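Local coordinates for C-glycoside 3-oxidase (Microbacterium trichothecenolyticum, PDB 7DVE), which oxidises the C3 hydroxyl of the sugar in C-glycosides such as isoorientin and mangiferin, using FAD as cofactor and oxygen as electron acceptor, at residues G51-N56 / L210-S215; D166-S171 / T322-Y327. All coordinates share one frame; numbering follows the deposited sequence.

The two contacts are neighbours, with centres about 15 Å apart on the same side of the chain's centre. Contact 1 is buried near the FAD; contact 2 lies farther from the chain's centre. Their segments alternate along the chain in the order 51-56, 166-171, 210-215, 322-327. They touch directly. Gly323 N lies 3.0 Å from Lys55 O, and Leu324 N lies 2.9 Å from Leu210 O, both probable hydrogen bonds. Segment 322-327 thus runs beside both segments of contact 1. Strand 210-212 belongs to the antiparallel sheet and pairs with strand 196-204, which also packs against Phe168. Contact 1 brings loop 51-56 and strand 210-212 near the FAD; contact 2 joins two loops beside the same sheet.

Contact 1 (G51-N56 / L210-S215); sequences GAHVKN and LVWSGS
Val211 meets the 3-10 turn of 54-56 with both methyls. CG1 comes within 3.7 Å of Asn56 OD1. CG2 lies anti to the backbone N and sits 4.0 Å from Lys55 CB, beside the Asn56 amide. The Asn56 and Val211 side chains cross at about a right angle. Asn56 OD1 is also bonded to Arg205, while its ND2 donates to His53 O at 3.0 Å, in the carbonyl plane and on a lone pair. Asn56 N uses the same oxygen, so two donors hold that carbonyl.

Trp212 follows, running side by side with His53. Its CD1 lies over one face of the imidazole, toward the rim, 3.4 Å from His53 NE2. The two rings are oblique, with planes at 54°. His53 has CG anti to its own N (chi1 -160°), which lays the ring alongside Trp212 CB. Lys55 N donates almost straight to His53 ND1, in the ring plane, and Trp128 O bonds to NE2. These two bonds fix the ring's rotation. A water bridges the segments: it donates to Trp212 O at 2.7 Å and accepts from His53 N and Asn56 ND2. Trp212 also lies near Thr129, an FAD-binding residue.

Gly214, at the N-cap of helix 215-224, passes near Gly51 O. Ser215 N is 3.8 Å from that oxygen, too long for a hydrogen bond. A CB on Gly51 would crowd Ser215 CB and jam against the carbonyl O of the residue before. Ser215 OG bonds to Ser17 O, probably part of the GxGxxG turn of the Rossmann-type FAD-binding fold of GMC oxidoreductases.

Contact 2 (D166-S171 / T322-Y327); sequences DAFDAS and TGLSEY
The Phe168 ring meets segment 322-327 mainly along its edge. Ser325 O lies in the ring plane, 3.5 Å from Phe168 CE1, and Glu326 CA sits near the same plane beside CD1. Leu324 CD1 reaches Phe168 CZ obliquely at 4.2 Å, and the two side chains cross at about a right angle. Phe168 CG is anti to the carbonyl carbon (chi1 -64°), which carries the far end of the ring to these partners. Leu200 and Leu210 also pack against Phe168.

Beyond the ring, Ser171 faces segment 322-327. Its OG donates to Tyr327 O at 2.6 Å, in the carbonyl plane, with a C=O to donor angle of 151°. Ser171 CB rests 3.4 Å from Glu326 O and also meets Glu326 CB. Putting an alanine here would probably leave Tyr327 O without this donor and weaken the tie between the two loops.

Two type I beta turns, Asp166 to Asp169 and Phe168 to Ser171, fold segment 166-171. A water sits against this bend, accepting from Ala170 N at 2.8 Å and donating to Ala167 O. It also makes a weak bond to Glu326 OE1. The stronger partner of that carboxylate is Arg204, which forms a salt bridge with OE2.

The contact therefore combines the edge of Phe168, set against backbone and Leu324, with a weak water link at Glu326 and one side-chain-to-backbone hydrogen bond at Ser171. That bond is the sole direct one between the two segments. The Glu326 carboxylate is engaged mainly by Arg204, which would be expected to favour its charged form.

Contact 1 (G51-N56 / L210-S215)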
loop_
_atom_site.group_PDB
_atom_site.type_symbol
_atom_site.label_atom_id
_atom_site.label_comp_id
_atom_site.label_asym_id
_atom_site.label_seq_id
_atom_site.Cartn_x
_atom_site.Cartn_y
_atom_site.Cartn_z
ATOM N N GLY A 51 4.485 -2.237 14.272
ATOM C CA GLY A 51 3.784 -2.329 13.013
ATOM C C GLY A 51 2.310 -2.667 13.105
ATOM O O GLY A 51 1.637 -2.709 12.070
ATOM N N ALA A 52 1.781 -2.933 14.291
ATOM C CA ALA A 52 0.370 -3.287 14.401
ATOM C C ALA A 52 -0.516 -2.077 14.074
ATOM O O ALA A 52 -0.089 -0.929 14.145
ATOM C CB ALA A 52 0.072 -3.822 15.796
ATOM N N HIS A 53 -1.756 -2.348 13.672
ATOM C CA HIS A 53 -2.655 -1.264 13.281
ATOM C C HIS A 53 -3.017 -0.396 14.486
ATOM O O HIS A 53 -3.210 -0.895 15.592
ATOM C CB HIS A 53 -3.933 -1.820 12.640
ATOM C CG HIS A 53 -4.666 -0.816 11.802
ATOM N ND1 HIS A 53 -5.428 0.195 12.351
ATOM C CD2 HIS A 53 -4.723 -0.643 10.456
ATOM C CE1 HIS A 53 -5.931 0.941 11.379
ATOM N NE2 HIS A 53 -5.530 0.447 10.220
ATOM N N VAL A 54 -3.125 0.917 14.265
ATOM C CA VAL A 54 -3.494 1.809 15.363
ATOM C C VAL A 54 -4.850 1.429 15.966
ATOM O O VAL A 54 -5.070 1.614 17.160
ATOM C CB VAL A 54 -3.450 3.288 14.915
ATOM C CG1 VAL A 54 -2.016 3.691 14.496
ATOM C CG2 VAL A 54 -4.465 3.596 13.788
ATOM N N LYS A 55 -5.758 0.843 15.191
ATOM C CA LYS A 55 -7.028 0.457 15.807
ATOM C C LYS A 55 -6.894 -0.687 16.821
ATOM O O LYS A 55 -7.901 -1.118 17.399
ATOM C CB LYS A 55 -8.025 0.066 14.728
ATOM C CG LYS A 55 -8.399 1.202 13.781
ATOM C CD LYS A 55 -9.908 1.211 13.497
ATOM C CE LYS A 55 -10.296 2.431 12.684
ATOM N NZ LYS A 55 -11.639 2.229 12.087
ATOM N N ASN A 56 -5.691 -1.209 17.045
ATOM C CA ASN A 56 -5.464 -2.080 18.184
ATOM C C ASN A 56 -5.418 -1.321 19.501
ATOM O O ASN A 56 -5.435 -1.957 20.555
ATOM C CB ASN A 56 -4.155 -2.848 18.010
ATOM C CG ASN A 56 -4.293 -4.013 17.082
ATOM O OD1 ASN A 56 -4.886 -5.043 17.436
ATOM N ND2 ASN A 56 -3.734 -3.873 15.875
ATOM N N LEU A 210 -12.324 -7.974 15.619
ATOM C CA LEU A 210 -11.764 -7.867 14.275
ATOM C C LEU A 210 -10.948 -6.581 14.111
ATOM O O LEU A 210 -11.369 -5.524 14.582
ATOM C CB LEU A 210 -12.915 -7.855 13.280
ATOM C CG LEU A 210 -12.754 -8.436 11.891
ATOM C CD1 LEU A 210 -12.244 -9.860 11.966
ATOM C CD2 LEU A 210 -14.096 -8.367 11.165
ATOM N N VAL A 211 -9.816 -6.662 13.393
ATOM C CA VAL A 211 -8.918 -5.520 13.198
ATOM C C VAL A 211 -8.002 -5.765 11.994
ATOM O O VAL A 211 -7.668 -6.903 11.668
ATOM C CB VAL A 211 -8.098 -5.237 14.482
ATOM C CG1 VAL A 211 -7.048 -6.330 14.703
ATOM C CG2 VAL A 211 -7.444 -3.849 14.392
ATOM N N TRP A 212 -7.590 -4.678 11.331
ATOM C CA TRP A 212 -6.740 -4.765 10.136
ATOM C C TRP A 212 -5.359 -5.341 10.462
ATOM O O TRP A 212 -4.792 -5.105 11.535
ATOM C CB TRP A 212 -6.567 -3.379 9.484
ATOM C CG TRP A 212 -7.863 -2.682 9.187
ATOM C CD1 TRP A 212 -8.288 -1.487 9.698
ATOM C CD2 TRP A 212 -8.919 -3.141 8.326
ATOM N NE1 TRP A 212 -9.546 -1.182 9.228
ATOM C CE2 TRP A 212 -9.952 -2.174 8.376
ATOM C CE3 TRP A 212 -9.096 -4.278 7.524
ATOM C CZ2 TRP A 212 -11.132 -2.299 7.641
ATOM C CZ3 TRP A 212 -10.273 -4.403 6.800
ATOM C CH2 TRP A 212 -11.279 -3.418 6.865
ATOM N N SER A 213 -4.812 -6.076 9.497
ATOM C CA SER A 213 -3.527 -6.761 9.597
ATOM C C SER A 213 -2.463 -5.990 8.821
ATOM O O SER A 213 -2.714 -5.525 7.711
ATOM C CB SER A 213 -3.633 -8.181 9.028
ATOM O OG SER A 213 -4.496 -8.990 9.807
ATOM N N GLY A 214 -1.270 -5.871 9.399
ATOM C CA GLY A 214 -0.206 -5.109 8.768
ATOM C C GLY A 214 1.170 -5.735 8.863
ATOM O O GLY A 214 1.305 -6.958 8.774
ATOM N N SER A 215 2.213 -4.913 9.025
ATOM C CA SER A 215 3.559 -5.464 9.167
ATOM C C SER A 215 3.704 -6.335 10.407
ATOM O O SER A 215 4.613 -7.165 10.448
ATOM C CB SER A 215 4.587 -4.342 9.206
ATOM O OG SER A 215 4.522 -3.615 8.007
HETATM O O HOH W 1 -2.861 -5.090 13.483
#

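Contact 2 (D166-S171 / T322-Y327)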
loop_
_atom_site.group_PDB
_atom_site.type_symbol
_atom_site.label_atom_id
_atom_site.label_comp_id
_atom_site.label_asym_id
_atom_site.label_seq_id
_atom_site.Cartn_x
_atom_site.Cartn_y
_atom_site.Cartn_z
ATOM N N ASP A 166 -14.108 -14.014 4.763
ATOM C CA ASP A 166 -15.231 -14.458 5.579
ATOM C C ASP A 166 -15.403 -13.670 6.869
ATOM O O ASP A 166 -16.349 -13.938 7.603
ATOM C CB ASP A 166 -15.077 -15.945 5.930
ATOM C CG ASP A 166 -14.969 -16.818 4.694
ATOM O OD1 ASP A 166 -15.588 -16.471 3.659
ATOM O OD2 ASP A 166 -14.263 -17.847 4.748
ATOM N N ALA A 167 -14.534 -12.700 7.143
ATOM C CA ALA A 167 -14.498 -12.045 8.450
ATOM C C ALA A 167 -15.853 -11.482 8.873
ATOM O O ALA A 167 -16.169 -11.466 10.072
ATOM C CB ALA A 167 -13.452 -10.928 8.437
ATOM N N PHE A 168 -16.670 -11.052 7.913
ATOM C CA PHE A 168 -17.972 -10.458 8.180
ATOM C C PHE A 168 -19.137 -11.394 7.903
ATOM O O PHE A 168 -20.278 -10.932 7.883
ATOM C CB PHE A 168 -18.150 -9.190 7.345
ATOM C CG PHE A 168 -17.186 -8.111 7.687
ATOM C CD1 PHE A 168 -17.483 -7.186 8.669
ATOM C CD2 PHE A 168 -15.969 -8.019 7.035
ATOM C CE1 PHE A 168 -16.578 -6.188 9.005
ATOM C CE2 PHE A 168 -15.067 -7.021 7.363
ATOM C CZ PHE A 168 -15.384 -6.108 8.353
ATOM N N ASP A 169 -18.902 -12.700 7.710
ATOM C CA ASP A 169 -19.999 -13.564 7.264
ATOM C C ASP A 169 -21.050 -13.828 8.341
ATOM O O ASP A 169 -22.142 -14.299 8.001
ATOM C CB ASP A 169 -19.471 -14.907 6.760
ATOM C CG ASP A 169 -18.947 -14.840 5.329
ATOM O OD1 ASP A 169 -18.950 -13.756 4.712
ATOM O OD2 ASP A 169 -18.503 -15.895 4.825
ATOM N N ALA A 170 -20.757 -13.563 9.623
ATOM C CA ALA A 170 -21.728 -13.809 10.693
ATOM C C ALA A 170 -22.569 -12.584 11.045
ATOM O O ALA A 170 -23.436 -12.685 11.919
ATOM C CB ALA A 170 -21.033 -14.306 11.968
ATOM N N SER A 171 -22.352 -11.440 10.402
ATOM C CA SER A 171 -23.129 -10.311 10.879
ATOM C C SER A 171 -24.543 -10.344 10.291
ATOM O O SER A 171 -24.769 -10.919 9.223
ATOM C CB SER A 171 -22.459 -8.988 10.518
ATOM O OG SER A 171 -22.992 -8.480 9.329
ATOM N N THR A 322 -11.852 -1.385 20.495
ATOM C CA THR A 322 -10.807 -1.659 19.526
ATOM C C THR A 322 -11.414 -2.366 18.319
ATOM O O THR A 322 -12.500 -2.950 18.381
ATOM C CB THR A 322 -9.674 -2.514 20.105
ATOM O OG1 THR A 322 -10.058 -3.885 20.090
ATOM C CG2 THR A 322 -9.382 -2.122 21.522
ATOM N N GLY A 323 -10.711 -2.285 17.207
ATOM C CA GLY A 323 -11.155 -2.983 16.028
ATOM C C GLY A 323 -12.371 -2.367 15.355
ATOM O O GLY A 323 -12.683 -1.167 15.479
ATOM N N LEU A 324 -13.065 -3.220 14.611
ATOM C CA LEU A 324 -14.093 -2.787 13.687
ATOM C C LEU A 324 -15.460 -3.251 14.153
ATOM O O LEU A 324 -15.600 -4.201 14.925
ATOM C CB LEU A 324 -13.839 -3.322 12.277
ATOM C CG LEU A 324 -12.425 -3.294 11.711
ATOM C CD1 LEU A 324 -12.307 -4.183 10.441
ATOM C CD2 LEU A 324 -12.052 -1.878 11.434
ATOM N N SER A 325 -16.471 -2.550 13.669
ATOM C CA SER A 325 -17.828 -3.023 13.797
ATOM C C SER A 325 -18.105 -4.055 12.710
ATOM O O SER A 325 -17.332 -4.227 11.759
ATOM C CB SER A 325 -18.795 -1.867 13.655
ATOM O OG SER A 325 -18.662 -1.391 12.320
ATOM N N GLU A 326 -19.243 -4.730 12.833
ATOM C CA GLU A 326 -19.592 -5.805 11.916
ATOM C C GLU A 326 -20.962 -5.469 11.378
ATOM O O GLU A 326 -21.971 -5.911 11.928
ATOM C CB GLU A 326 -19.522 -7.171 12.620
ATOM C CG GLU A 326 -18.056 -7.424 13.077
ATOM C CD GLU A 326 -17.786 -8.792 13.645
ATOM O OE1 GLU A 326 -18.506 -9.750 13.303
ATOM O OE2 GLU A 326 -16.836 -8.900 14.445
ATOM N N TYR A 327 -20.989 -4.658 10.325
ATOM C CA TYR A 327 -22.241 -4.326 9.660
ATOM C C TYR A 327 -22.251 -5.014 8.303
ATOM O O TYR A 327 -22.350 -6.241 8.257
ATOM C CB TYR A 327 -22.438 -2.801 9.561
ATOM C CG TYR A 327 -22.521 -2.135 10.933
ATOM C CD1 TYR A 327 -23.392 -2.607 11.913
ATOM C CD2 TYR A 327 -21.723 -1.047 11.251
ATOM C CE1 TYR A 327 -23.454 -2.016 13.160
ATOM C CE2 TYR A 327 -21.786 -0.449 12.499
ATOM C CZ TYR A 327 -22.642 -0.932 13.441
ATOM O OH TYR A 327 -22.680 -0.338 14.677
HETATM O O HOH W 2 -18.759 -12.282 11.020
#